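Local atomic coordinates of 2-pyrone-4,6-dicarboxylic acid hydrolase, putative (Pseudomonas putida, PDB entry 2FFI), a protein that is probably a lactonase of the amidohydrolase family that hydrolyses 2-pyrone-4,6-dicarboxylate. Residues A[160-174]-A[193-205]. Numbering follows the deposited sequence.
Sequences GLDIVIDHFGRPDAR and KVWVKVSGIYRLQ. With PO4 (phosphate ion), chain C.
The carbonyl O of G160 takes a 2.7 Å hydrogen bond from K193 NZ, whose side chain, bent at chi2 and chi3, brings the amine in above the carbonyl plane. From I163 to I165 the backbone pairs in parallel with 194-199: I163 N bonds to K193 O, and I163 O in turn receives W195 N. I165 N likewise donates to W195 O, and I165 O accepts from K197 N, while V164 CG2 rests 3.9 Å from W195 CB. The two strands are neighbours in the TIM barrel, joined by a beta-alpha-beta crossover through helix 182-185. Past I165, D166 OD2 lies 3.4 Å from K197 CE, but the charged ends turn to R110 and E141 respectively. The H167 ring is held at both nitrogens, by S199 OG at ND1 (2.8 Å) and a phosphate oxygen, O3, at NE2 (2.7 Å), in a site that R110 also lines. A leucine in place of H167 would probably leave S199 OG and the phosphate O3 without this shared partner. F168 CG lies anti to its carbonyl carbon (chi1 -64°), which swings the ring back to the second strand, where V198 CA makes a CH-pi contact over one face. Farther on, the R170 guanidinium lies flat over R203 CB, and A173 N bonds to L204 O at 3.0 Å.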
ATOM      1  N   GLY A 160       6.909 -16.191  -8.430  1.00 28.22           N
ATOM      2  CA  GLY A 160       6.340 -16.801  -7.234  1.00 26.76           C
ATOM      3  C   GLY A 160       6.420 -15.978  -5.964  1.00 26.20           C
ATOM      4  O   GLY A 160       6.899 -16.446  -4.925  1.00 27.22           O
ATOM      5  N   LEU A 161       5.945 -14.746  -6.033  1.00 23.90           N
ATOM      6  CA  LEU A 161       5.986 -13.905  -4.866  1.00 23.33           C
ATOM      7  C   LEU A 161       4.656 -13.203  -4.640  1.00 23.17           C
ATOM      8  O   LEU A 161       3.792 -13.166  -5.525  1.00 23.86           O
ATOM      9  CB  LEU A 161       7.146 -12.902  -4.977  1.00 23.48           C
ATOM     10  CG  LEU A 161       7.524 -12.313  -6.334  1.00 21.48           C
ATOM     11  CD1 LEU A 161       6.303 -11.675  -6.966  1.00 22.42           C
ATOM     12  CD2 LEU A 161       8.644 -11.310  -6.171  1.00 18.04           C
ATOM     13  N   ASP A 162       4.489 -12.675  -3.434  1.00 21.15           N
ATOM     14  CA  ASP A 162       3.279 -11.972  -3.063  1.00 19.12           C
ATOM     15  C   ASP A 162       3.166 -10.674  -3.845  1.00 18.77           C
ATOM     16  O   ASP A 162       4.143  -9.938  -4.018  1.00 18.64           O
ATOM     17  CB  ASP A 162       3.283 -11.681  -1.562  1.00 18.31           C
ATOM     18  CG  ASP A 162       3.206 -12.946  -0.717  1.00 18.67           C
ATOM     19  OD1 ASP A 162       3.746 -12.929   0.419  1.00 19.67           O
ATOM     20  OD2 ASP A 162       2.602 -13.941  -1.176  1.00 16.30           O
ATOM     21  N   ILE A 163       1.960 -10.405  -4.329  1.00 17.68           N
ATOM     22  CA  ILE A 163       1.700  -9.203  -5.089  1.00 16.42           C
ATOM     23  C   ILE A 163       0.573  -8.423  -4.405  1.00 15.89           C
ATOM     24  O   ILE A 163      -0.559  -8.923  -4.277  1.00 14.32           O
ATOM     25  CB  ILE A 163       1.273  -9.542  -6.526  1.00 16.15           C
ATOM     26  CG1 ILE A 163       2.341 -10.416  -7.189  1.00 14.94           C
ATOM     27  CG2 ILE A 163       1.024  -8.252  -7.298  1.00 14.98           C
ATOM     28  CD1 ILE A 163       1.884 -11.087  -8.484  1.00 14.60           C
ATOM     29  N   VAL A 164       0.903  -7.204  -3.975  1.00 14.08           N
ATOM     30  CA  VAL A 164      -0.033  -6.299  -3.324  1.00 13.20           C
ATOM     31  C   VAL A 164      -0.466  -5.179  -4.267  1.00 13.33           C
ATOM     32  O   VAL A 164       0.374  -4.394  -4.710  1.00 12.53           O
ATOM     33  CB  VAL A 164       0.600  -5.642  -2.085  1.00 11.91           C
ATOM     34  CG1 VAL A 164      -0.398  -4.687  -1.448  1.00 11.16           C
ATOM     35  CG2 VAL A 164       1.029  -6.699  -1.086  1.00 10.16           C
ATOM     36  N   ILE A 165      -1.772  -5.099  -4.542  1.00 12.82           N
ATOM     37  CA  ILE A 165      -2.344  -4.086  -5.429  1.00 14.23           C
ATOM     38  C   ILE A 165      -2.904  -2.902  -4.639  1.00 14.72           C
ATOM     39  O   ILE A 165      -3.718  -3.090  -3.740  1.00 15.15           O
ATOM     40  CB  ILE A 165      -3.463  -4.706  -6.299  1.00 13.55           C
ATOM     41  CG1 ILE A 165      -2.883  -5.820  -7.153  1.00 14.40           C
ATOM     42  CG2 ILE A 165      -4.044  -3.684  -7.257  1.00 12.29           C
ATOM     43  CD1 ILE A 165      -3.919  -6.577  -7.901  1.00 17.57           C
ATOM     44  N   ASP A 166      -2.471  -1.687  -4.988  1.00 15.33           N
ATOM     45  CA  ASP A 166      -2.895  -0.466  -4.296  1.00 15.71           C
ATOM     46  C   ASP A 166      -4.232   0.130  -4.711  1.00 16.68           C
ATOM     47  O   ASP A 166      -4.588   0.137  -5.886  1.00 18.71           O
ATOM     48  CB  ASP A 166      -1.844   0.632  -4.457  1.00 15.81           C
ATOM     49  CG  ASP A 166      -0.550   0.326  -3.730  1.00 17.94           C
ATOM     50  OD1 ASP A 166       0.371   1.170  -3.819  1.00 19.39           O
ATOM     51  OD2 ASP A 166      -0.442  -0.740  -3.075  1.00 15.02           O
ATOM     52  N   HIS A 167      -4.954   0.649  -3.721  1.00 16.40           N
ATOM     53  CA  HIS A 167      -6.243   1.298  -3.911  1.00 13.55           C
ATOM     54  C   HIS A 167      -7.199   0.611  -4.860  1.00 12.89           C
ATOM     55  O   HIS A 167      -7.469   1.120  -5.938  1.00 14.36           O
ATOM     56  CB  HIS A 167      -6.043   2.728  -4.399  1.00 12.11           C
ATOM     57  CG  HIS A 167      -4.963   3.467  -3.680  1.00  8.94           C
ATOM     58  ND1 HIS A 167      -4.757   3.345  -2.326  1.00  9.84           N
ATOM     59  CD2 HIS A 167      -4.036   4.348  -4.125  1.00  8.64           C
ATOM     60  CE1 HIS A 167      -3.749   4.119  -1.964  1.00  7.99           C
ATOM     61  NE2 HIS A 167      -3.295   4.737  -3.038  1.00  6.61           N
ATOM     62  N   PHE A 168      -7.719  -0.539  -4.466  1.00 12.39           N
ATOM     63  CA  PHE A 168      -8.689  -1.244  -5.301  1.00 11.73           C
ATOM     64  C   PHE A 168      -8.171  -1.521  -6.706  1.00 12.12           C
ATOM     65  O   PHE A 168      -8.901  -2.021  -7.568  1.00 10.95           O
ATOM     66  CB  PHE A 168      -9.960  -0.410  -5.412  1.00  9.49           C
ATOM     67  CG  PHE A 168     -10.681  -0.219  -4.109  1.00 10.71           C
ATOM     68  CD1 PHE A 168     -11.634  -1.139  -3.689  1.00  9.97           C
ATOM     69  CD2 PHE A 168     -10.453   0.912  -3.328  1.00 11.29           C
ATOM     70  CE1 PHE A 168     -12.349  -0.934  -2.526  1.00  9.80           C
ATOM     71  CE2 PHE A 168     -11.169   1.122  -2.155  1.00 11.95           C
ATOM     72  CZ  PHE A 168     -12.124   0.199  -1.756  1.00 10.50           C
ATOM     73  N   GLY A 169      -6.908  -1.213  -6.942  1.00 11.31           N
ATOM     74  CA  GLY A 169      -6.375  -1.433  -8.265  1.00 14.61           C
ATOM     75  C   GLY A 169      -6.474  -0.144  -9.051  1.00 16.86           C
ATOM     76  O   GLY A 169      -6.217  -0.120 -10.256  1.00 17.72           O
ATOM     77  N   ARG A 170      -6.845   0.931  -8.359  1.00 18.66           N
ATOM     78  CA  ARG A 170      -6.970   2.245  -8.973  1.00 19.99           C
ATOM     79  C   ARG A 170      -7.871   2.180 -10.203  1.00 21.24           C
ATOM     80  O   ARG A 170      -7.474   2.556 -11.300  1.00 22.30           O
ATOM     81  CB  ARG A 170      -5.592   2.759  -9.370  1.00 20.17           C
ATOM     82  CG  ARG A 170      -5.397   4.256  -9.242  1.00 22.96           C
ATOM     83  CD  ARG A 170      -5.156   4.674  -7.799  1.00 23.03           C
ATOM     84  NE  ARG A 170      -4.490   5.970  -7.697  1.00 22.74           N
ATOM     85  CZ  ARG A 170      -4.987   7.110  -8.167  1.00 22.91           C
ATOM     86  NH1 ARG A 170      -4.308   8.254  -8.026  1.00 22.82           N
ATOM     87  NH2 ARG A 170      -6.162   7.104  -8.778  1.00 20.76           N
ATOM     88  N   PRO A 171      -9.092   1.666 -10.043  1.00 22.27           N
ATOM     89  CA  PRO A 171     -10.017   1.577 -11.169  1.00 23.83           C
ATOM     90  C   PRO A 171     -10.738   2.916 -11.280  1.00 25.46           C
ATOM     91  O   PRO A 171     -10.424   3.858 -10.541  1.00 24.94           O
ATOM     92  CB  PRO A 171     -10.950   0.441 -10.745  1.00 23.51           C
ATOM     93  CG  PRO A 171     -11.095   0.704  -9.282  1.00 22.73           C
ATOM     94  CD  PRO A 171      -9.664   1.019  -8.850  1.00 23.10           C
ATOM     95  N   ASP A 172     -11.708   2.986 -12.185  1.00 27.45           N
ATOM     96  CA  ASP A 172     -12.498   4.197 -12.423  1.00 30.42           C
ATOM     97  C   ASP A 172     -13.868   4.067 -11.745  1.00 31.46           C
ATOM     98  O   ASP A 172     -14.728   3.340 -12.239  1.00 31.89           O
ATOM     99  CB  ASP A 172     -12.709   4.376 -13.931  1.00 32.02           C
ATOM    100  CG  ASP A 172     -12.340   5.765 -14.425  1.00 34.41           C
ATOM    101  OD1 ASP A 172     -12.911   6.763 -13.922  1.00 34.12           O
ATOM    102  OD2 ASP A 172     -11.476   5.853 -15.334  1.00 35.47           O
ATOM    103  N   ALA A 173     -14.080   4.776 -10.638  1.00 31.97           N
ATOM    104  CA  ALA A 173     -15.355   4.716  -9.911  1.00 32.53           C
ATOM    105  C   ALA A 173     -16.573   4.933 -10.808  1.00 33.57           C
ATOM    106  O   ALA A 173     -17.643   4.370 -10.564  1.00 33.82           O
ATOM    107  CB  ALA A 173     -15.365   5.736  -8.787  1.00 32.89           C
ATOM    108  N   ARG A 174     -16.420   5.760 -11.835  1.00 33.46           N
ATOM    109  CA  ARG A 174     -17.527   6.015 -12.746  1.00 34.12           C
ATOM    110  C   ARG A 174     -17.348   5.195 -14.020  1.00 34.97           C
ATOM    111  O   ARG A 174     -17.237   5.753 -15.110  1.00 35.90           O
ATOM    112  CB  ARG A 174     -17.600   7.510 -13.074  1.00 34.02           C
ATOM    113  CG  ARG A 174     -16.251   8.214 -13.249  1.00 31.17           C
ATOM    114  CD  ARG A 174     -16.503   9.618 -13.765  1.00 29.94           C
ATOM    115  NE  ARG A 174     -15.382  10.538 -13.625  1.00 28.10           N
ATOM    116  CZ  ARG A 174     -14.179  10.361 -14.158  1.00 28.21           C
ATOM    117  NH1 ARG A 174     -13.915   9.280 -14.878  1.00 27.04           N
ATOM    118  NH2 ARG A 174     -13.239  11.283 -13.979  1.00 28.22           N
ATOM    119  N   LYS A 193      -1.548 -15.707  -3.920  1.00 25.87           N
ATOM    120  CA  LYS A 193      -0.355 -14.902  -3.736  1.00 23.22           C
ATOM    121  C   LYS A 193      -0.643 -13.445  -4.112  1.00 22.53           C
ATOM    122  O   LYS A 193       0.257 -12.611  -4.156  1.00 23.83           O
ATOM    123  CB  LYS A 193       0.791 -15.474  -4.581  1.00 22.15           C
ATOM    124  CG  LYS A 193       1.247 -16.897  -4.190  1.00 23.47           C
ATOM    125  CD  LYS A 193       2.465 -16.921  -3.234  1.00 23.44           C
ATOM    126  CE  LYS A 193       3.714 -16.307  -3.874  1.00 23.47           C
ATOM    127  NZ  LYS A 193       4.937 -16.404  -3.029  1.00 20.73           N
ATOM    128  N   VAL A 194      -1.909 -13.131  -4.363  1.00 21.64           N
ATOM    129  CA  VAL A 194      -2.274 -11.764  -4.713  1.00 21.00           C
ATOM    130  C   VAL A 194      -3.141 -11.054  -3.669  1.00 21.96           C
ATOM    131  O   VAL A 194      -4.226 -11.517  -3.291  1.00 20.74           O
ATOM    132  CB  VAL A 194      -2.957 -11.707  -6.101  1.00 19.72           C
ATOM    133  CG1 VAL A 194      -3.987 -12.804  -6.220  1.00 18.17           C
ATOM    134  CG2 VAL A 194      -3.585 -10.330  -6.322  1.00 18.33           C
ATOM    135  N   TRP A 195      -2.623  -9.922  -3.200  1.00 22.21           N
ATOM    136  CA  TRP A 195      -3.286  -9.099  -2.200  1.00 20.54           C
ATOM    137  C   TRP A 195      -3.758  -7.822  -2.848  1.00 20.37           C
ATOM    138  O   TRP A 195      -3.145  -7.304  -3.786  1.00 20.38           O
ATOM    139  CB  TRP A 195      -2.320  -8.733  -1.075  1.00 21.38           C
ATOM    140  CG  TRP A 195      -2.182  -9.777  -0.042  1.00 23.79           C
ATOM    141  CD1 TRP A 195      -2.839  -9.847   1.150  1.00 24.49           C
ATOM    142  CD2 TRP A 195      -1.362 -10.938  -0.117  1.00 25.19           C
ATOM    143  NE1 TRP A 195      -2.483 -10.990   1.829  1.00 25.01           N
ATOM    144  CE2 TRP A 195      -1.580 -11.679   1.070  1.00 26.07           C
ATOM    145  CE3 TRP A 195      -0.474 -11.433  -1.076  1.00 26.07           C
ATOM    146  CZ2 TRP A 195      -0.932 -12.880   1.324  1.00 28.83           C
ATOM    147  CZ3 TRP A 195       0.169 -12.631  -0.826  1.00 29.12           C
ATOM    148  CH2 TRP A 195      -0.064 -13.345   0.365  1.00 30.52           C
ATOM    149  N   VAL A 196      -4.856  -7.307  -2.328  1.00 18.13           N
ATOM    150  CA  VAL A 196      -5.405  -6.080  -2.836  1.00 17.05           C
ATOM    151  C   VAL A 196      -5.744  -5.175  -1.660  1.00 16.47           C
ATOM    152  O   VAL A 196      -6.400  -5.591  -0.699  1.00 15.71           O
ATOM    153  CB  VAL A 196      -6.656  -6.358  -3.673  1.00 17.39           C
ATOM    154  CG1 VAL A 196      -7.589  -7.253  -2.895  1.00 19.12           C
ATOM    155  CG2 VAL A 196      -7.333  -5.044  -4.040  1.00 15.36           C
ATOM    156  N   LYS A 197      -5.271  -3.935  -1.737  1.00 14.80           N
ATOM    157  CA  LYS A 197      -5.512  -2.955  -0.691  1.00 13.71           C
ATOM    158  C   LYS A 197      -6.739  -2.102  -0.969  1.00 13.87           C
ATOM    159  O   LYS A 197      -6.906  -1.556  -2.062  1.00 13.61           O
ATOM    160  CB  LYS A 197      -4.297  -2.037  -0.507  1.00 10.96           C
ATOM    161  CG  LYS A 197      -3.302  -2.538   0.511  1.00  9.27           C
ATOM    162  CD  LYS A 197      -2.348  -1.450   1.002  1.00  8.49           C
ATOM    163  CE  LYS A 197      -1.027  -1.461   0.247  1.00  8.77           C
ATOM    164  NZ  LYS A 197       0.106  -0.909   1.048  1.00  8.82           N
ATOM    165  N   VAL A 198      -7.606  -2.017   0.033  1.00 14.23           N
ATOM    166  CA  VAL A 198      -8.811  -1.209  -0.051  1.00 13.12           C
ATOM    167  C   VAL A 198      -8.481   0.082   0.716  1.00 11.90           C
ATOM    168  O   VAL A 198      -8.561   0.150   1.939  1.00 12.26           O
ATOM    169  CB  VAL A 198     -10.025  -1.966   0.559  1.00 13.35           C
ATOM    170  CG1 VAL A 198      -9.566  -2.935   1.626  1.00 12.65           C
ATOM    171  CG2 VAL A 198     -11.030  -0.973   1.135  1.00 15.28           C
ATOM    172  N   SER A 199      -8.070   1.094  -0.033  1.00 11.73           N
ATOM    173  CA  SER A 199      -7.671   2.372   0.535  1.00 11.62           C
ATOM    174  C   SER A 199      -7.770   3.526  -0.457  1.00 10.84           C
ATOM    175  O   SER A 199      -7.810   3.332  -1.675  1.00  9.87           O
ATOM    176  CB  SER A 199      -6.225   2.286   1.063  1.00 12.92           C
ATOM    177  OG  SER A 199      -5.296   1.929   0.044  1.00  8.62           O
ATOM    178  N   GLY A 200      -7.792   4.733   0.087  1.00 11.93           N
ATOM    179  CA  GLY A 200      -7.874   5.920  -0.741  1.00 12.80           C
ATOM    180  C   GLY A 200      -8.972   5.857  -1.766  1.00 12.49           C
ATOM    181  O   GLY A 200      -8.706   5.963  -2.958  1.00 11.91           O
ATOM    182  N   ILE A 201     -10.212   5.694  -1.327  1.00 13.47           N
ATOM    183  CA  ILE A 201     -11.270   5.636  -2.322  1.00 14.30           C
ATOM    184  C   ILE A 201     -11.357   7.010  -2.989  1.00 13.99           C
ATOM    185  O   ILE A 201     -11.803   7.119  -4.125  1.00 13.86           O
ATOM    186  CB  ILE A 201     -12.658   5.260  -1.729  1.00 12.84           C
ATOM    187  CG1 ILE A 201     -13.290   6.489  -1.088  1.00 14.99           C
ATOM    188  CG2 ILE A 201     -12.512   4.127  -0.740  1.00 10.34           C
ATOM    189  CD1 ILE A 201     -14.806   6.416  -1.060  1.00 15.52           C
ATOM    190  N   TYR A 202     -10.914   8.051  -2.292  1.00 14.76           N
ATOM    191  CA  TYR A 202     -10.973   9.398  -2.852  1.00 15.55           C
ATOM    192  C   TYR A 202     -10.068   9.581  -4.067  1.00 17.28           C
ATOM    193  O   TYR A 202      -9.881  10.702  -4.548  1.00 19.18           O
ATOM    194  CB  TYR A 202     -10.606  10.436  -1.804  1.00 13.73           C
ATOM    195  CG  TYR A 202      -9.309  10.148  -1.112  1.00 14.39           C
ATOM    196  CD1 TYR A 202      -9.288   9.463   0.102  1.00 13.76           C
ATOM    197  CD2 TYR A 202      -8.099  10.573  -1.659  1.00 14.88           C
ATOM    198  CE1 TYR A 202      -8.095   9.210   0.760  1.00 15.62           C
ATOM    199  CE2 TYR A 202      -6.896  10.323  -1.011  1.00 16.25           C
ATOM    200  CZ  TYR A 202      -6.899   9.643   0.203  1.00 16.41           C
ATOM    201  OH  TYR A 202      -5.718   9.401   0.872  1.00 16.93           O
ATOM    202  N   ARG A 203      -9.516   8.480  -4.569  1.00 17.15           N
ATOM    203  CA  ARG A 203      -8.635   8.518  -5.735  1.00 15.99           C
ATOM    204  C   ARG A 203      -9.296   7.924  -6.977  1.00 17.04           C
ATOM    205  O   ARG A 203      -8.737   7.967  -8.069  1.00 17.49           O
ATOM    206  CB  ARG A 203      -7.346   7.753  -5.429  1.00 13.22           C
ATOM    207  CG  ARG A 203      -6.440   8.468  -4.458  1.00 13.45           C
ATOM    208  CD  ARG A 203      -5.154   7.702  -4.230  1.00 10.29           C
ATOM    209  NE  ARG A 203      -4.335   8.303  -3.180  1.00  9.81           N
ATOM    210  CZ  ARG A 203      -3.632   9.424  -3.319  1.00 11.01           C
ATOM    211  NH1 ARG A 203      -2.913   9.884  -2.302  1.00 10.21           N
ATOM    212  NH2 ARG A 203      -3.641  10.084  -4.471  1.00 10.00           N
ATOM    213  N   LEU A 204     -10.495   7.381  -6.807  1.00 17.59           N
ATOM    214  CA  LEU A 204     -11.210   6.761  -7.909  1.00 19.01           C
ATOM    215  C   LEU A 204     -11.743   7.676  -9.009  1.00 20.14           C
ATOM    216  O   LEU A 204     -12.697   7.315  -9.696  1.00 19.50           O
ATOM    217  CB  LEU A 204     -12.342   5.891  -7.355  1.00 18.49           C
ATOM    218  CG  LEU A 204     -11.920   4.521  -6.783  1.00 21.07           C
ATOM    219  CD1 LEU A 204     -10.387   4.382  -6.791  1.00 19.86           C
ATOM    220  CD2 LEU A 204     -12.475   4.340  -5.367  1.00 19.07           C
ATOM    221  N   GLN A 205     -11.123   8.844  -9.185  1.00 21.85           N
ATOM    222  CA  GLN A 205     -11.519   9.794 -10.233  1.00 24.29           C
ATOM    223  C   GLN A 205     -12.987  10.166 -10.232  1.00 24.97           C
ATOM    224  O   GLN A 205     -13.534  10.553 -11.264  1.00 24.34           O
ATOM    225  CB  GLN A 205     -11.191   9.243 -11.624  1.00 24.15           C
ATOM    226  CG  GLN A 205      -9.954   9.827 -12.250  1.00 26.39           C
ATOM    227  CD  GLN A 205      -8.734   9.575 -11.406  1.00 28.89           C
ATOM    228  OE1 GLN A 205      -8.345  10.404 -10.570  1.00 29.10           O
ATOM    229  NE2 GLN A 205      -8.121   8.411 -11.609  1.00 30.44           N
TER
HETATM  230  P   PO4 C 301       0.164   7.010  -2.634  1.00 17.57           P
HETATM  231  O1  PO4 C 301       1.454   6.317  -2.388  1.00 16.14           O
HETATM  232  O2  PO4 C 301       0.136   7.542  -4.020  1.00 18.75           O
HETATM  233  O3  PO4 C 301      -0.953   6.053  -2.459  1.00 15.97           O
HETATM  234  O4  PO4 C 301       0.023   8.132  -1.674  1.00 17.25           O